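Local coordinates for protein ebony (Drosophila melanogaster, PDB 6DYM) that probably catalyses, through this C-terminal condensation domain, peptide-bond formation between carrier-bound beta-alanine and biogenic amines such as dopamine, at residues 16-21 / 46-51; 61-66 / 73-78; 80-85 / 107-112; 116-121 / 155-160. All coordinates share one frame; numbering follows the deposited sequence.

Contact 1: 16-21 / 46-51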
loop_
_atom_site.group_PDB
_atom_site.type_symbol
_atom_site.label_atom_id
_atom_site.label_comp_id
_atom_site.label_asym_id
_atom_site.label_seq_id
_atom_site.Cartn_x
_atom_site.Cartn_y
_atom_site.Cartn_z
ATOM N N GLU A 16 -7.504 -0.762 -15.404
ATOM C CA GLU A 16 -7.960 0.350 -14.580
ATOM C C GLU A 16 -7.161 0.433 -13.284
ATOM O O GLU A 16 -6.766 1.524 -12.860
ATOM C CB GLU A 16 -9.459 0.212 -14.295
ATOM C CG GLU A 16 -10.342 0.420 -15.523
ATOM C CD GLU A 16 -11.738 -0.161 -15.360
ATOM O OE1 GLU A 16 -11.906 -1.388 -15.545
ATOM O OE2 GLU A 16 -12.671 0.611 -15.054
ATOM N N VAL A 17 -6.889 -0.715 -12.657
ATOM C CA VAL A 17 -6.104 -0.724 -11.426
ATOM C C VAL A 17 -4.666 -0.299 -11.703
ATOM O O VAL A 17 -4.071 0.465 -10.934
ATOM C CB VAL A 17 -6.172 -2.113 -10.764
ATOM C CG1 VAL A 17 -5.036 -2.296 -9.756
ATOM C CG2 VAL A 17 -7.523 -2.317 -10.105
ATOM N N ILE A 18 -4.089 -0.775 -12.807
ATOM C CA ILE A 18 -2.721 -0.397 -13.153
ATOM C C ILE A 18 -2.626 1.108 -13.362
ATOM O O ILE A 18 -1.709 1.768 -12.858
ATOM C CB ILE A 18 -2.249 -1.171 -14.397
ATOM C CG1 ILE A 18 -1.801 -2.579 -14.007
ATOM C CG2 ILE A 18 -1.123 -0.420 -15.101
ATOM C CD1 ILE A 18 -1.581 -3.502 -15.196
ATOM N N ASP A 19 -3.581 1.672 -14.104
ATOM C CA ASP A 19 -3.587 3.112 -14.343
ATOM C C ASP A 19 -3.623 3.893 -13.036
ATOM O O ASP A 19 -2.900 4.884 -12.878
ATOM C CB ASP A 19 -4.780 3.490 -15.222
ATOM C CG ASP A 19 -4.677 2.913 -16.619
ATOM O OD1 ASP A 19 -3.550 2.555 -17.025
ATOM O OD2 ASP A 19 -5.719 2.815 -17.306
ATOM N N ILE A 20 -4.457 3.465 -12.087
ATOM C CA ILE A 20 -4.554 4.177 -10.817
ATOM C C ILE A 20 -3.247 4.075 -10.040
ATOM O O ILE A 20 -2.749 5.073 -9.507
ATOM C CB ILE A 20 -5.750 3.656 -10.000
ATOM C CG1 ILE A 20 -7.054 4.207 -10.580
ATOM C CG2 ILE A 20 -5.616 4.048 -8.524
ATOM C CD1 ILE A 20 -8.274 3.885 -9.761
ATOM N N ILE A 21 -2.663 2.875 -9.974
ATOM C CA ILE A 21 -1.445 2.686 -9.191
ATOM C C ILE A 21 -0.273 3.424 -9.826
ATOM O O ILE A 21 0.509 4.086 -9.131
ATOM C CB ILE A 21 -1.147 1.185 -9.020
ATOM C CG1 ILE A 21 -2.182 0.531 -8.099
ATOM C CG2 ILE A 21 0.263 0.976 -8.489
ATOM C CD1 ILE A 21 -2.211 1.111 -6.692
ATOM N N ASP A 46 4.695 -3.855 -14.174
ATOM C CA ASP A 46 5.267 -5.193 -14.277
ATOM C C ASP A 46 4.998 -6.002 -13.015
ATOM O O ASP A 46 4.654 -7.188 -13.090
ATOM C CB ASP A 46 6.773 -5.114 -14.542
ATOM C CG ASP A 46 7.101 -4.734 -15.980
ATOM O OD1 ASP A 46 6.166 -4.556 -16.792
ATOM O OD2 ASP A 46 8.302 -4.603 -16.298
ATOM N N ILE A 47 5.152 -5.375 -11.845
ATOM C CA ILE A 47 4.886 -6.068 -10.585
ATOM C C ILE A 47 3.412 -6.449 -10.492
ATOM O O ILE A 47 3.065 -7.576 -10.116
ATOM C CB ILE A 47 5.319 -5.195 -9.391
ATOM C CG1 ILE A 47 6.846 -5.157 -9.277
ATOM C CG2 ILE A 47 4.699 -5.705 -8.101
ATOM C CD1 ILE A 47 7.375 -3.965 -8.491
ATOM N N LEU A 48 2.522 -5.514 -10.841
ATOM C CA LEU A 48 1.091 -5.779 -10.731
ATOM C C LEU A 48 0.649 -6.870 -11.698
ATOM O O LEU A 48 -0.159 -7.735 -11.339
ATOM C CB LEU A 48 0.301 -4.495 -10.980
ATOM C CG LEU A 48 0.154 -3.575 -9.767
ATOM C CD1 LEU A 48 -0.632 -2.322 -10.123
ATOM C CD2 LEU A 48 -0.497 -4.316 -8.606
ATOM N N ASN A 49 1.159 -6.842 -12.932
ATOM C CA ASN A 49 0.816 -7.889 -13.889
ATOM C C ASN A 49 1.306 -9.250 -13.412
ATOM O O ASN A 49 0.631 -10.267 -13.609
ATOM C CB ASN A 49 1.399 -7.555 -15.263
ATOM C CG ASN A 49 0.593 -6.496 -15.999
ATOM O OD1 ASN A 49 -0.639 -6.519 -15.996
ATOM N ND2 ASN A 49 1.289 -5.566 -16.644
ATOM N N ASP A 50 2.470 -9.286 -12.758
ATOM C CA ASP A 50 3.014 -10.552 -12.281
ATOM C C ASP A 50 2.157 -11.171 -11.183
ATOM O O ASP A 50 2.113 -12.400 -11.054
ATOM C CB ASP A 50 4.443 -10.352 -11.777
ATOM C CG ASP A 50 5.467 -10.428 -12.890
ATOM O OD1 ASP A 50 5.064 -10.663 -14.050
ATOM O OD2 ASP A 50 6.672 -10.255 -12.604
ATOM N N ILE A 51 1.479 -10.351 -10.379
ATOM C CA ILE A 51 0.698 -10.844 -9.249
ATOM C C ILE A 51 -0.797 -10.798 -9.504
ATOM O O ILE A 51 -1.573 -11.194 -8.623
ATOM C CB ILE A 51 1.036 -10.073 -7.956
ATOM C CG1 ILE A 51 0.575 -8.616 -8.066
ATOM C CG2 ILE A 51 2.520 -10.135 -7.673
ATOM C CD1 ILE A 51 0.645 -7.843 -6.755
#

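Contact 2: 61-66 / 73-78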
loop_
_atom_site.group_PDB
_atom_site.type_symbol
_atom_site.label_atom_id
_atom_site.label_comp_id
_atom_site.label_asym_id
_atom_site.label_seq_id
_atom_site.Cartn_x
_atom_site.Cartn_y
_atom_site.Cartn_z
ATOM N N SER A 61 -8.867 -7.868 -1.968
ATOM C CA SER A 61 -8.706 -6.534 -2.517
ATOM C C SER A 61 -10.016 -6.071 -3.139
ATOM O O SER A 61 -10.927 -6.867 -3.383
ATOM C CB SER A 61 -7.580 -6.510 -3.554
ATOM O OG SER A 61 -6.406 -7.115 -3.035
ATOM N N PHE A 62 -10.109 -4.766 -3.393
ATOM C CA PHE A 62 -11.332 -4.212 -3.956
ATOM C C PHE A 62 -11.021 -2.936 -4.722
ATOM O O PHE A 62 -9.940 -2.355 -4.595
ATOM C CB PHE A 62 -12.394 -3.951 -2.871
ATOM C CG PHE A 62 -11.961 -2.990 -1.785
ATOM C CD1 PHE A 62 -12.075 -1.618 -1.962
ATOM C CD2 PHE A 62 -11.478 -3.463 -0.574
ATOM C CE1 PHE A 62 -11.691 -0.739 -0.966
ATOM C CE2 PHE A 62 -11.098 -2.591 0.428
ATOM C CZ PHE A 62 -11.207 -1.224 0.233
ATOM N N VAL A 63 -11.985 -2.521 -5.540
ATOM C CA VAL A 63 -11.961 -1.230 -6.209
ATOM C C VAL A 63 -13.114 -0.393 -5.664
ATOM O O VAL A 63 -14.096 -0.910 -5.123
ATOM C CB VAL A 63 -12.057 -1.361 -7.746
ATOM C CG1 VAL A 63 -10.800 -1.996 -8.315
ATOM C CG2 VAL A 63 -13.287 -2.179 -8.136
ATOM N N VAL A 64 -12.991 0.923 -5.810
ATOM C CA VAL A 64 -14.026 1.853 -5.375
ATOM C C VAL A 64 -14.615 2.513 -6.612
ATOM O O VAL A 64 -13.889 3.132 -7.400
ATOM C CB VAL A 64 -13.483 2.906 -4.398
ATOM C CG1 VAL A 64 -14.574 3.918 -4.057
ATOM C CG2 VAL A 64 -12.972 2.234 -3.142
ATOM N N TYR A 65 -15.928 2.384 -6.774
ATOM C CA TYR A 65 -16.658 3.012 -7.863
ATOM C C TYR A 65 -17.260 4.331 -7.396
ATOM O O TYR A 65 -17.780 4.427 -6.281
ATOM C CB TYR A 65 -17.774 2.090 -8.369
ATOM C CG TYR A 65 -17.315 1.026 -9.351
ATOM C CD1 TYR A 65 -17.276 1.281 -10.718
ATOM C CD2 TYR A 65 -16.933 -0.236 -8.909
ATOM C CE1 TYR A 65 -16.860 0.312 -11.618
ATOM C CE2 TYR A 65 -16.515 -1.213 -9.801
ATOM C CZ TYR A 65 -16.481 -0.933 -11.153
ATOM O OH TYR A 65 -16.068 -1.898 -12.045
ATOM N N ASP A 66 -17.171 5.350 -8.247
ATOM C CA ASP A 66 -18.050 6.514 -8.148
ATOM C C ASP A 66 -19.396 6.061 -8.698
ATOM O O ASP A 66 -19.553 5.885 -9.906
ATOM C CB ASP A 66 -17.478 7.695 -8.930
ATOM C CG ASP A 66 -18.331 8.969 -8.817
ATOM O OD1 ASP A 66 -19.525 8.901 -8.450
ATOM O OD2 ASP A 66 -17.795 10.054 -9.119
ATOM N N ILE A 73 -12.476 4.951 -9.083
ATOM C CA ILE A 73 -11.726 6.110 -8.609
ATOM C C ILE A 73 -10.690 5.752 -7.560
ATOM O O ILE A 73 -9.934 6.632 -7.136
ATOM C CB ILE A 73 -12.658 7.215 -8.068
ATOM C CG1 ILE A 73 -13.454 6.707 -6.866
ATOM C CG2 ILE A 73 -13.595 7.723 -9.159
ATOM C CD1 ILE A 73 -14.107 7.814 -6.063
ATOM N N GLY A 74 -10.632 4.502 -7.116
ATOM C CA GLY A 74 -9.647 4.120 -6.116
ATOM C C GLY A 74 -9.547 2.616 -6.010
ATOM O O GLY A 74 -10.404 1.877 -6.505
ATOM N N THR A 75 -8.482 2.161 -5.350
ATOM C CA THR A 75 -8.319 0.726 -5.178
ATOM C C THR A 75 -7.473 0.442 -3.943
ATOM O O THR A 75 -6.570 1.209 -3.596
ATOM C CB THR A 75 -7.700 0.066 -6.424
ATOM O OG1 THR A 75 -7.789 -1.358 -6.296
ATOM C CG2 THR A 75 -6.232 0.464 -6.599
ATOM N N ALA A 76 -7.792 -0.668 -3.284
ATOM C CA ALA A 76 -7.069 -1.135 -2.105
ATOM C C ALA A 76 -6.653 -2.578 -2.356
ATOM O O ALA A 76 -7.509 -3.461 -2.471
ATOM C CB ALA A 76 -7.930 -1.026 -0.848
ATOM N N LEU A 77 -5.348 -2.813 -2.447
ATOM C CA LEU A 77 -4.797 -4.138 -2.710
ATOM C C LEU A 77 -4.252 -4.715 -1.408
ATOM O O LEU A 77 -3.412 -4.090 -0.754
ATOM C CB LEU A 77 -3.700 -4.065 -3.774
ATOM C CG LEU A 77 -4.074 -3.281 -5.036
ATOM C CD1 LEU A 77 -2.981 -3.391 -6.086
ATOM C CD2 LEU A 77 -5.408 -3.768 -5.592
ATOM N N ASN A 78 -4.739 -5.897 -1.033
ATOM C CA ASN A 78 -4.421 -6.510 0.245
ATOM C C ASN A 78 -4.033 -7.963 0.048
ATOM O O ASN A 78 -4.528 -8.638 -0.858
ATOM C CB ASN A 78 -5.605 -6.437 1.206
ATOM C CG ASN A 78 -6.136 -5.040 1.347
ATOM O OD1 ASN A 78 -5.397 -4.132 1.709
ATOM N ND2 ASN A 78 -7.419 -4.849 1.044
HETATM O O HOH W 1 -6.364 -9.809 -2.797
#

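Contact 3: 80-85 / 107-112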
loop_
_atom_site.group_PDB
_atom_site.type_symbol
_atom_site.label_atom_id
_atom_site.label_comp_id
_atom_site.label_asym_id
_atom_site.label_seq_id
_atom_site.Cartn_x
_atom_site.Cartn_y
_atom_site.Cartn_z
ATOM N N ASP A 80 -2.916 -11.543 2.715
ATOM C CA ASP A 80 -2.484 -12.133 3.971
ATOM C C ASP A 80 -0.976 -11.952 4.088
ATOM O O ASP A 80 -0.223 -12.423 3.232
ATOM C CB ASP A 80 -2.867 -13.613 4.007
ATOM C CG ASP A 80 -2.568 -14.277 5.348
ATOM O OD1 ASP A 80 -1.650 -13.834 6.070
ATOM O OD2 ASP A 80 -3.256 -15.263 5.679
ATOM N N ALA A 81 -0.538 -11.251 5.138
ATOM C CA ALA A 81 0.883 -10.946 5.274
ATOM C C ALA A 81 1.742 -12.206 5.271
ATOM O O ALA A 81 2.909 -12.158 4.869
ATOM C CB ALA A 81 1.129 -10.145 6.551
ATOM N N ARG A 82 1.188 -13.337 5.704
ATOM C CA ARG A 82 1.917 -14.597 5.759
ATOM C C ARG A 82 1.598 -15.513 4.576
ATOM O O ARG A 82 1.852 -16.722 4.648
ATOM C CB ARG A 82 1.625 -15.304 7.082
ATOM C CG ARG A 82 1.912 -14.444 8.315
ATOM C CD ARG A 82 2.027 -15.298 9.567
ATOM N NE ARG A 82 2.191 -14.511 10.790
ATOM C CZ ARG A 82 3.323 -13.907 11.144
ATOM N NH1 ARG A 82 3.393 -13.227 12.282
ATOM N NH2 ARG A 82 4.388 -13.983 10.359
ATOM N N ASN A 83 1.060 -14.964 3.489
ATOM C CA ASN A 83 0.653 -15.762 2.334
ATOM C C ASN A 83 0.694 -14.896 1.074
ATOM O O ASN A 83 -0.242 -14.875 0.275
ATOM C CB ASN A 83 -0.735 -16.366 2.551
ATOM C CG ASN A 83 -1.045 -17.488 1.576
ATOM O OD1 ASN A 83 -0.150 -18.207 1.143
ATOM N ND2 ASN A 83 -2.318 -17.635 1.222
ATOM N N GLU A 84 1.789 -14.164 0.890
ATOM C CA GLU A 84 2.047 -13.217 -0.186
ATOM C C GLU A 84 2.851 -13.868 -1.301
ATOM O O GLU A 84 3.783 -14.634 -1.029
ATOM C CB GLU A 84 2.812 -12.000 0.337
ATOM C CG GLU A 84 1.902 -10.934 0.895
ATOM C CD GLU A 84 2.605 -9.622 1.193
ATOM O OE1 GLU A 84 3.806 -9.486 0.889
ATOM O OE2 GLU A 84 1.941 -8.720 1.743
ATOM N N PRO A 85 2.509 -13.577 -2.555
ATOM C CA PRO A 85 3.241 -14.179 -3.676
ATOM C C PRO A 85 4.701 -13.753 -3.678
ATOM O O PRO A 85 5.062 -12.679 -3.190
ATOM C CB PRO A 85 2.501 -13.651 -4.913
ATOM C CG PRO A 85 1.747 -12.446 -4.432
ATOM C CD PRO A 85 1.382 -12.749 -3.013
ATOM N N ILE A 107 9.161 -6.925 13.087
ATOM C CA ILE A 107 7.945 -6.716 13.864
ATOM C C ILE A 107 6.913 -7.792 13.544
ATOM O O ILE A 107 6.345 -8.419 14.448
ATOM C CB ILE A 107 7.390 -5.305 13.600
ATOM C CG1 ILE A 107 8.374 -4.247 14.111
ATOM C CG2 ILE A 107 6.014 -5.164 14.214
ATOM C CD1 ILE A 107 8.025 -2.825 13.706
ATOM N N ARG A 108 6.661 -8.020 12.254
ATOM C CA ARG A 108 5.654 -8.990 11.828
ATOM C C ARG A 108 5.920 -10.376 12.406
ATOM O O ARG A 108 5.000 -11.048 12.890
ATOM C CB ARG A 108 5.617 -9.059 10.301
ATOM C CG ARG A 108 4.766 -10.194 9.745
ATOM C CD ARG A 108 5.077 -10.439 8.275
ATOM N NE ARG A 108 6.430 -10.958 8.096
ATOM C CZ ARG A 108 7.345 -10.414 7.301
ATOM N NH1 ARG A 108 7.060 -9.322 6.603
ATOM N NH2 ARG A 108 8.549 -10.963 7.205
ATOM N N ASP A 109 7.168 -10.833 12.350
ATOM C CA ASP A 109 7.454 -12.224 12.667
ATOM C C ASP A 109 7.748 -12.469 14.140
ATOM O O ASP A 109 7.827 -13.633 14.550
ATOM C CB ASP A 109 8.614 -12.725 11.800
ATOM C CG ASP A 109 8.253 -12.735 10.324
ATOM O OD1 ASP A 109 7.041 -12.741 10.030
ATOM O OD2 ASP A 109 9.160 -12.735 9.467
ATOM N N ASN A 110 7.872 -11.418 14.953
ATOM C CA ASN A 110 8.187 -11.593 16.361
ATOM C C ASN A 110 7.171 -10.995 17.320
ATOM O O ASN A 110 7.172 -11.379 18.495
ATOM C CB ASN A 110 9.566 -10.997 16.680
ATOM C CG ASN A 110 10.670 -11.695 15.929
ATOM O OD1 ASN A 110 11.065 -12.807 16.283
ATOM N ND2 ASN A 110 11.169 -11.057 14.878
ATOM N N TYR A 111 6.309 -10.080 16.870
ATOM C CA TYR A 111 5.347 -9.437 17.754
ATOM C C TYR A 111 3.896 -9.603 17.334
ATOM O O TYR A 111 3.010 -9.412 18.172
ATOM C CB TYR A 111 5.648 -7.935 17.872
ATOM C CG TYR A 111 6.854 -7.634 18.728
ATOM C CD1 TYR A 111 8.052 -7.221 18.156
ATOM C CD2 TYR A 111 6.800 -7.779 20.112
ATOM C CE1 TYR A 111 9.165 -6.949 18.943
ATOM C CE2 TYR A 111 7.904 -7.512 20.904
ATOM C CZ TYR A 111 9.082 -7.094 20.314
ATOM O OH TYR A 111 10.177 -6.823 21.101
ATOM N N LEU A 112 3.624 -9.950 16.087
ATOM C CA LEU A 112 2.256 -10.068 15.606
ATOM C C LEU A 112 1.808 -11.527 15.606
ATOM O O LEU A 112 2.638 -12.441 15.633
ATOM C CB LEU A 112 2.147 -9.471 14.197
ATOM C CG LEU A 112 2.465 -7.975 14.127
ATOM C CD1 LEU A 112 2.193 -7.427 12.730
ATOM C CD2 LEU A 112 1.673 -7.204 15.175
#

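Contact 4: 116-121 / 155-160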
loop_
_atom_site.group_PDB
_atom_site.type_symbol
_atom_site.label_atom_id
_atom_site.label_comp_id
_atom_site.label_asym_id
_atom_site.label_seq_id
_atom_site.Cartn_x
_atom_site.Cartn_y
_atom_site.Cartn_z
ATOM N N LEU A 116 -1.791 -18.356 9.488
ATOM C CA LEU A 116 -2.488 -17.775 8.357
ATOM C C LEU A 116 -3.788 -17.124 8.822
ATOM O O LEU A 116 -4.308 -17.416 9.902
ATOM C CB LEU A 116 -2.773 -18.843 7.295
ATOM C CG LEU A 116 -1.698 -19.151 6.242
ATOM C CD1 LEU A 116 -0.287 -19.126 6.823
ATOM C CD2 LEU A 116 -1.969 -20.495 5.577
ATOM N N ASN A 117 -4.300 -16.217 7.992
ATOM C CA ASN A 117 -5.576 -15.548 8.237
ATOM C C ASN A 117 -5.539 -14.724 9.522
ATOM O O ASN A 117 -6.557 -14.556 10.198
ATOM C CB ASN A 117 -6.728 -16.559 8.278
ATOM C CG ASN A 117 -8.084 -15.908 8.103
ATOM O OD1 ASN A 117 -8.710 -16.057 7.059
ATOM N ND2 ASN A 117 -8.536 -15.174 9.115
ATOM N N GLN A 118 -4.364 -14.209 9.875
ATOM C CA GLN A 118 -4.191 -13.378 11.059
ATOM C C GLN A 118 -3.880 -11.931 10.713
ATOM O O GLN A 118 -4.503 -11.013 11.250
ATOM C CB GLN A 118 -3.069 -13.944 11.944
ATOM C CG GLN A 118 -3.343 -15.334 12.503
ATOM C CD GLN A 118 -4.261 -15.311 13.707
ATOM O OE1 GLN A 118 -4.792 -14.264 14.080
ATOM N NE2 GLN A 118 -4.453 -16.472 14.325
ATOM N N ILE A 119 -2.925 -11.705 9.823
ATOM C CA ILE A 119 -2.432 -10.370 9.514
ATOM C C ILE A 119 -2.893 -10.009 8.108
ATOM O O ILE A 119 -2.432 -10.599 7.123
ATOM C CB ILE A 119 -0.905 -10.300 9.630
ATOM C CG1 ILE A 119 -0.442 -10.889 10.966
ATOM C CG2 ILE A 119 -0.437 -8.878 9.488
ATOM C CD1 ILE A 119 1.062 -10.933 11.105
ATOM N N LEU A 120 -3.796 -9.036 8.012
ATOM C CA LEU A 120 -4.190 -8.476 6.726
ATOM C C LEU A 120 -3.223 -7.355 6.363
ATOM O O LEU A 120 -3.177 -6.321 7.039
ATOM C CB LEU A 120 -5.627 -7.957 6.767
ATOM C CG LEU A 120 -6.111 -7.470 5.403
ATOM C CD1 LEU A 120 -6.183 -8.637 4.417
ATOM C CD2 LEU A 120 -7.455 -6.760 5.513
ATOM N N HIS A 121 -2.459 -7.557 5.296
ATOM C CA HIS A 121 -1.438 -6.609 4.866
ATOM C C HIS A 121 -2.049 -5.679 3.828
ATOM O O HIS A 121 -2.358 -6.103 2.711
ATOM C CB HIS A 121 -0.219 -7.333 4.298
ATOM C CG HIS A 121 0.908 -6.416 3.932
ATOM N ND1 HIS A 121 1.874 -6.753 3.007
ATOM C CD2 HIS A 121 1.218 -5.169 4.362
ATOM C CE1 HIS A 121 2.734 -5.756 2.888
ATOM N NE2 HIS A 121 2.360 -4.783 3.700
ATOM N N GLN A 155 -12.313 -12.439 9.106
ATOM C CA GLN A 155 -11.844 -13.032 10.364
ATOM C C GLN A 155 -10.335 -12.873 10.555
ATOM O O GLN A 155 -9.676 -13.751 11.113
ATOM C CB GLN A 155 -12.240 -14.509 10.474
ATOM C CG GLN A 155 -13.735 -14.777 10.351
ATOM C CD GLN A 155 -14.095 -16.219 10.677
ATOM O OE1 GLN A 155 -13.321 -16.934 11.314
ATOM N NE2 GLN A 155 -15.276 -16.648 10.244
ATOM N N PHE A 156 -9.781 -11.750 10.108
ATOM C CA PHE A 156 -8.392 -11.457 10.418
ATOM C C PHE A 156 -8.288 -10.848 11.813
ATOM O O PHE A 156 -9.261 -10.331 12.368
ATOM C CB PHE A 156 -7.787 -10.515 9.376
ATOM C CG PHE A 156 -7.387 -11.203 8.100
ATOM C CD1 PHE A 156 -8.336 -11.522 7.141
ATOM C CD2 PHE A 156 -6.062 -11.537 7.864
ATOM C CE1 PHE A 156 -7.972 -12.158 5.964
ATOM C CE2 PHE A 156 -5.691 -12.175 6.687
ATOM C CZ PHE A 156 -6.650 -12.485 5.737
ATOM N N ALA A 157 -7.086 -10.931 12.390
ATOM C CA ALA A 157 -6.867 -10.360 13.714
ATOM C C ALA A 157 -6.570 -8.869 13.653
ATOM O O ALA A 157 -6.932 -8.129 14.577
ATOM C CB ALA A 157 -5.727 -11.092 14.425
ATOM N N GLY A 158 -5.916 -8.408 12.593
ATOM C CA GLY A 158 -5.653 -6.985 12.483
ATOM C C GLY A 158 -5.143 -6.621 11.108
ATOM O O GLY A 158 -4.943 -7.479 10.243
ATOM N N ILE A 159 -4.926 -5.319 10.927
ATOM C CA ILE A 159 -4.459 -4.744 9.672
ATOM C C ILE A 159 -3.059 -4.178 9.878
ATOM O O ILE A 159 -2.800 -3.470 10.859
ATOM C CB ILE A 159 -5.425 -3.655 9.165
ATOM C CG1 ILE A 159 -6.809 -4.257 8.911
ATOM C CG2 ILE A 159 -4.879 -3.002 7.907
ATOM C CD1 ILE A 159 -7.876 -3.236 8.672
ATOM N N PHE A 160 -2.174 -4.456 8.925
ATOM C CA PHE A 160 -0.746 -4.183 9.027
ATOM C C PHE A 160 -0.305 -3.436 7.776
ATOM O O PHE A 160 -0.616 -3.867 6.662
ATOM C CB PHE A 160 0.001 -5.513 9.170
ATOM C CG PHE A 160 1.468 -5.392 9.437
ATOM C CD1 PHE A 160 1.936 -4.731 10.557
ATOM C CD2 PHE A 160 2.386 -6.003 8.589
ATOM C CE1 PHE A 160 3.298 -4.652 10.812
ATOM C CE2 PHE A 160 3.744 -5.927 8.838
ATOM C CZ PHE A 160 4.199 -5.247 9.953
HETATM O O HOH W 2 -7.926 -14.124 13.493
#

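Contact 1: 16-21 / 46-51
Two helices that lie on one side of the central sheet pack here, Val17, Ile18 and Ile21 of helix 14-25 meeting Leu48 and Asn49 of helix 41-58. The short segments run nearly antiparallel, at 148°, with axes 10.4 Å apart. Leu48 is the centre of the contact. Its CG stands anti to the carbonyl carbon (chi1 -83°), which points CD1 at the side chains of Val17, Ile18 and Ile21. Leu48 CD1 comes 3.7 Å from Ile21 CB and touches both CG1 and CG2 of the same residue. Ile18 slides past Leu48 in the opposite direction, its CG1 4.1 Å from Leu48 CD1. Val17 CG1 adds a looser touch. Further out, Ile18 crosses Asn49 at about a right angle, with Ile18 CD1 3.3 Å from Asn49 OD1. Shortening Ile18 to an alanine removes CG1, CG2 and CD1, and would probably open a gap beside Leu48 and uncover one side of the Asn49 amide. Leu48 also rests on Leu77 of strand 71-80, and Val17 on Thr75. No hydrogen bond joins the segments, so apolar packing holds the pair, and Asn49 at the margin spends its OD1 on a hydrogen bond from Arg14.

Contact 2: 61-66 / 73-78
Ser61 OG accepts a nearly straight hydrogen bond from Asn78 N, 2.9 Å long with an angle of 171° at the hydrogen. OG stands beside its own backbone N (chi1 -50°), which turns it to the neighbouring strand. A water 2.7 Å from Ser61 OG donates to Asn78 O, so OG holds the backbone N of Asn78 directly and its O through the water. An alanine in place of Ser61 would take away OG and is likely to leave Asn78 N and this water without that partner. Phe62 has its CG between N and the carbonyl carbon (chi1 59°). This rotation brings the ring to Ala76 of the neighbouring strand, whose CB sits over one face in a CH-pi contact, 3.8 Å from the ring centroid. Val64 CG2 meets the ring edge in plane. Phe62 O accepts two bonds, from Thr75 OG1 at 2.9 Å and from Ala76 N at 3.0 Å. The donors come from opposite faces of the carbonyl plane. The strands form an antiparallel beta hairpin. Phe62 with Ala76 is a hydrogen-bonded pair and Val63 with Thr75 a non-hydrogen-bonded one. Ile73 and Gly74 both face Val64, a classic beta bulge. Val64 O accepts from Ile73 N at 2.9 Å, and Val64 N gives to Gly74 O. Val64 CG1 meets Ile73 CG1, while Phe62 and Val64 also pack against helix 133-153, on Val147 and Phe142.

Contact 3: 80-85 / 107-112
Ala81 and Arg82 carry the contact from the 80-85 loop to the C-terminal part of helix 93-111, where they meet Arg108 and Asp109. Asp80 OD1 accepts from Arg82 N at 2.9 Å, an Asx turn, and Asp80 O accepts from Asn83 N to close a type I beta turn. Asp80 OD2 takes a further bond from Asn117 N. Ala81 follows, with its methyl CB lightly against Arg108 CD. Next comes Arg82, whose chain is extended from CG to NE, which takes the guanidinium across to the helix. Arg82 NH1 gives to Arg108 O at 2.8 Å. The angle at the hydrogen is 142°, and the donor stands above the carbonyl plane. NH1 also bonds Pro113 O, so one nitrogen ties down two backbone carbonyls. Arg82 NH2 reaches Asp109 OD1 at 2.9 Å, in the guanidinium plane, on the anti side of the carboxylate but somewhat out of its plane. Here the contact becomes a salt-bridge network of three residues. Arg108 is bent at chi3 (67°), which folds its guanidinium back on Asp109. It grips side-on: Arg108 NE binds Asp109 OD1 at 2.7 Å and Arg108 NH2 binds Asp109 OD2 at 2.9 Å. The two arginines reach OD1 from opposite faces, with their guanidinium planes 89° apart. The shared carboxylate probably offsets their like charges, and Glu101 supplies a second anion to Arg108. Further on, Pro85 packs on Phe79 and on Ile51 of helix 41-58.

Contact 4: 116-121 / 155-160
Backbone bonds pair Ile119, Leu120 and His121 with Gly158, Ile159 and Phe160 as parallel strands. Leu120 N gives to Gly158 O at 3.0 Å, and Phe160 N to Leu120 O at 2.8 Å. Gln118 O takes two donors, Ala157 N at 2.8 Å and Gly158 N at 3.3 Å. The directions of strands 119-121 and 158-160 differ by 38°. Aromatic packing centres on Phe156, whose ring lies between two residues of the other segment. The Asn117 amide stacks on one face, its plane 18° from that of the ring; CG lies opposite the backbone N (chi1 -162°), which puts it there. Its ND2 bonds Lys154 O. Leu120 takes the opposite face, with its CB in a CH-pi contact 4.1 Å from the ring centroid and CD1 above the centre. Apolar packing continues at Ile119 CG2, 3.4 Å from Phe160 CB, the two side chains pointing the same way. One water donates to both Gln118 OE1 and Gln155 O. Gln155, with positive phi, ends helix 133-153 in a Schellman motif. The contact thus closes a beta-alpha-beta unit of strand 119-127, helix 133-153 and strand 158-163. Leu120 and Ile159 face Ala151 of that helix, while Ile119 and Phe160 face Arg108 of helix 93-111.

In the fold
The four contacts follow in series along the chain and gather round one mixed sheet. Contacts 1 and 2 have centres 12 Å apart and touch directly, since the helix pair lies on the hairpin through Val17 on Val63 and Ile20 on Gly74. Contacts 3 and 4 lie closer, about 9 Å between centres, where Leu112 packs on Phe160 and Arg82 on Ile119. Contacts 2 and 4 are 19 Å apart at their centres but meet through Asn78 and Leu120, on the adjacent strands 71-80 and 119-127. The strand order and the parallel pair of contact 4 within a mixed sheet are consistent with a GNAT-like acyltransferase fold, which would suit an atypical condensation domain.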